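Local coordinates for putative immunoglobulin-blocking virulence protein (Mycoplasma mycoides subsp. capri, PDB 7ADK), which probably binds host immunoglobulin and blocks its action, and is thought to serve the mycoplasma as a virulence factor, at residues A[417-422]-A[447-452]. Sequence-based numbering, arbitrary orientation.
Sequences LVLDLD and TSYRIK
Residues 417-422 and 447-452 run side by side as parallel neighbours in a mixed sheet, their axes 4.8 Å apart at closest approach and 13° from parallel, with V418 opposite S448 and D422 opposite K452. L419 and L421 illustrate the parallel-strand rule, by which one residue bonds through N and O to the two residues flanking its partner: L419 N donates to S448 O and L419 O accepts from R450 N at 2.8 Å, around Y449, while L421 N binds R450 O and L421 O accepts from K452 N, around I451. A further bond runs from T447 N to L417 O. This is a beta-alpha-beta crossover, in which helix 426-442 connects the two strands and packs on the face bearing L419, L421, Y449 and I451, with L421 resting on S432 and I436. On that face L421 and I451 run side by side, CD1 to CD1 at 3.8 Å, and L419 CD2 approaches the Y449 ring obliquely, 4.0 Å from CE1. The other face is more polar. With chi1 at 179°, V418 places CG1 anti to the backbone N, where it meets S448 CB and R450 CD, both at 3.8 Å. A turn about the CG-CD bond (chi3 80°) carries the R450 guanidinium to E478, with which NE makes a salt bridge, and NH2 to A368 O. D420 OD1 lies 3.7 Å from K452 CD, while OD2 of the same carboxylate makes a salt bridge with R397 of the antiparallel strand 396-403 and the lysine makes a cation-pi contact with F480.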
loop_
_atom_site.group_PDB
_atom_site.type_symbol
_atom_site.label_atom_id
_atom_site.label_comp_id
_atom_site.label_asym_id
_atom_site.label_seq_id
_atom_site.Cartn_x
_atom_site.Cartn_y
_atom_site.Cartn_z
ATOM N N LEU A 417 -25.230 -31.429 10.268
ATOM C CA LEU A 417 -24.045 -31.154 11.064
ATOM C C LEU A 417 -23.026 -30.378 10.225
ATOM O O LEU A 417 -22.745 -30.727 9.082
ATOM C CB LEU A 417 -23.509 -32.488 11.590
ATOM C CG LEU A 417 -22.368 -32.411 12.605
ATOM C CD1 LEU A 417 -22.745 -31.644 13.858
ATOM C CD2 LEU A 417 -22.000 -33.824 13.012
ATOM N N VAL A 418 -22.461 -29.321 10.790
ATOM C CA VAL A 418 -21.531 -28.397 10.145
ATOM C C VAL A 418 -20.238 -28.347 10.947
ATOM O O VAL A 418 -20.285 -28.174 12.160
ATOM C CB VAL A 418 -22.173 -27.002 10.003
ATOM C CG1 VAL A 418 -21.230 -25.986 9.356
ATOM C CG2 VAL A 418 -23.476 -27.090 9.201
ATOM N N LEU A 419 -19.092 -28.509 10.287
ATOM C CA LEU A 419 -17.764 -28.429 10.883
ATOM C C LEU A 419 -17.094 -27.107 10.484
ATOM O O LEU A 419 -16.913 -26.833 9.301
ATOM C CB LEU A 419 -16.981 -29.678 10.456
ATOM C CG LEU A 419 -15.507 -29.741 10.878
ATOM C CD1 LEU A 419 -15.300 -29.447 12.356
ATOM C CD2 LEU A 419 -14.954 -31.117 10.608
ATOM N N ASP A 420 -16.715 -26.320 11.489
ATOM C CA ASP A 420 -16.049 -25.015 11.434
ATOM C C ASP A 420 -14.587 -25.196 11.874
ATOM O O ASP A 420 -14.307 -25.605 13.001
ATOM C CB ASP A 420 -16.891 -24.049 12.300
ATOM C CG ASP A 420 -16.260 -22.749 12.837
ATOM O OD1 ASP A 420 -15.119 -22.391 12.480
ATOM O OD2 ASP A 420 -16.945 -22.045 13.614
ATOM N N LEU A 421 -13.638 -24.943 10.964
ATOM C CA LEU A 421 -12.189 -25.000 11.191
ATOM C C LEU A 421 -11.563 -23.623 10.942
ATOM O O LEU A 421 -11.364 -23.223 9.793
ATOM C CB LEU A 421 -11.558 -26.054 10.261
ATOM C CG LEU A 421 -11.814 -27.506 10.685
ATOM C CD1 LEU A 421 -11.614 -28.458 9.518
ATOM C CD2 LEU A 421 -10.863 -27.929 11.790
ATOM N N ASP A 422 -11.208 -22.911 12.011
ATOM C CA ASP A 422 -10.461 -21.656 11.926
ATOM C C ASP A 422 -8.967 -21.938 11.773
ATOM O O ASP A 422 -8.230 -22.032 12.750
ATOM C CB ASP A 422 -10.746 -20.766 13.142
ATOM C CG ASP A 422 -9.929 -19.466 13.121
ATOM O OD1 ASP A 422 -9.381 -19.083 12.058
ATOM O OD2 ASP A 422 -9.828 -18.809 14.179
ATOM N N THR A 447 -22.605 -32.115 6.634
ATOM C CA THR A 447 -23.300 -31.437 5.528
ATOM C C THR A 447 -22.510 -30.226 5.026
ATOM O O THR A 447 -22.501 -29.944 3.839
ATOM C CB THR A 447 -24.720 -31.036 5.955
ATOM O OG1 THR A 447 -25.457 -32.199 6.242
ATOM C CG2 THR A 447 -25.524 -30.300 4.897
ATOM N N SER A 448 -21.809 -29.510 5.895
ATOM C CA SER A 448 -20.953 -28.402 5.492
ATOM C C SER A 448 -19.615 -28.455 6.202
ATOM O O SER A 448 -19.562 -28.431 7.425
ATOM C CB SER A 448 -21.663 -27.084 5.765
ATOM O OG SER A 448 -20.789 -25.997 5.577
ATOM N N TYR A 449 -18.537 -28.406 5.448
ATOM C CA TYR A 449 -17.224 -28.039 5.961
ATOM C C TYR A 449 -17.030 -26.547 5.706
ATOM O O TYR A 449 -17.269 -26.097 4.589
ATOM C CB TYR A 449 -16.142 -28.863 5.272
ATOM C CG TYR A 449 -16.223 -30.349 5.496
ATOM C CD1 TYR A 449 -15.631 -30.921 6.630
ATOM C CD2 TYR A 449 -16.900 -31.157 4.570
ATOM C CE1 TYR A 449 -15.708 -32.304 6.842
ATOM C CE2 TYR A 449 -16.990 -32.539 4.785
ATOM C CZ TYR A 449 -16.394 -33.110 5.919
ATOM O OH TYR A 449 -16.466 -34.446 6.105
ATOM N N ARG A 450 -16.616 -25.779 6.720
ATOM C CA ARG A 450 -16.260 -24.353 6.622
ATOM C C ARG A 450 -14.800 -24.184 7.031
ATOM O O ARG A 450 -14.469 -24.409 8.189
ATOM C CB ARG A 450 -17.151 -23.469 7.520
ATOM C CG ARG A 450 -18.663 -23.740 7.488
ATOM C CD ARG A 450 -19.396 -22.762 8.420
ATOM N NE ARG A 450 -19.555 -21.466 7.767
ATOM C CZ ARG A 450 -19.581 -20.249 8.253
ATOM N NH1 ARG A 450 -19.831 -19.319 7.401
ATOM N NH2 ARG A 450 -19.386 -19.936 9.497
ATOM N N ILE A 451 -13.926 -23.797 6.105
ATOM C CA ILE A 451 -12.505 -23.572 6.365
ATOM C C ILE A 451 -12.276 -22.061 6.377
ATOM O O ILE A 451 -12.431 -21.420 5.342
ATOM C CB ILE A 451 -11.623 -24.291 5.324
ATOM C CG1 ILE A 451 -12.007 -25.751 4.997
ATOM C CG2 ILE A 451 -10.158 -24.208 5.750
ATOM C CD1 ILE A 451 -11.949 -26.755 6.138
ATOM N N LYS A 452 -11.932 -21.481 7.527
ATOM C CA LYS A 452 -11.897 -20.029 7.746
ATOM C C LYS A 452 -10.482 -19.502 7.873
ATOM O O LYS A 452 -9.650 -20.138 8.499
ATOM C CB LYS A 452 -12.722 -19.625 8.969
ATOM C CG LYS A 452 -14.220 -19.852 8.809
ATOM C CD LYS A 452 -14.996 -19.608 10.094
ATOM C CE LYS A 452 -15.018 -18.184 10.597
ATOM N NZ LYS A 452 -15.856 -17.293 9.855
#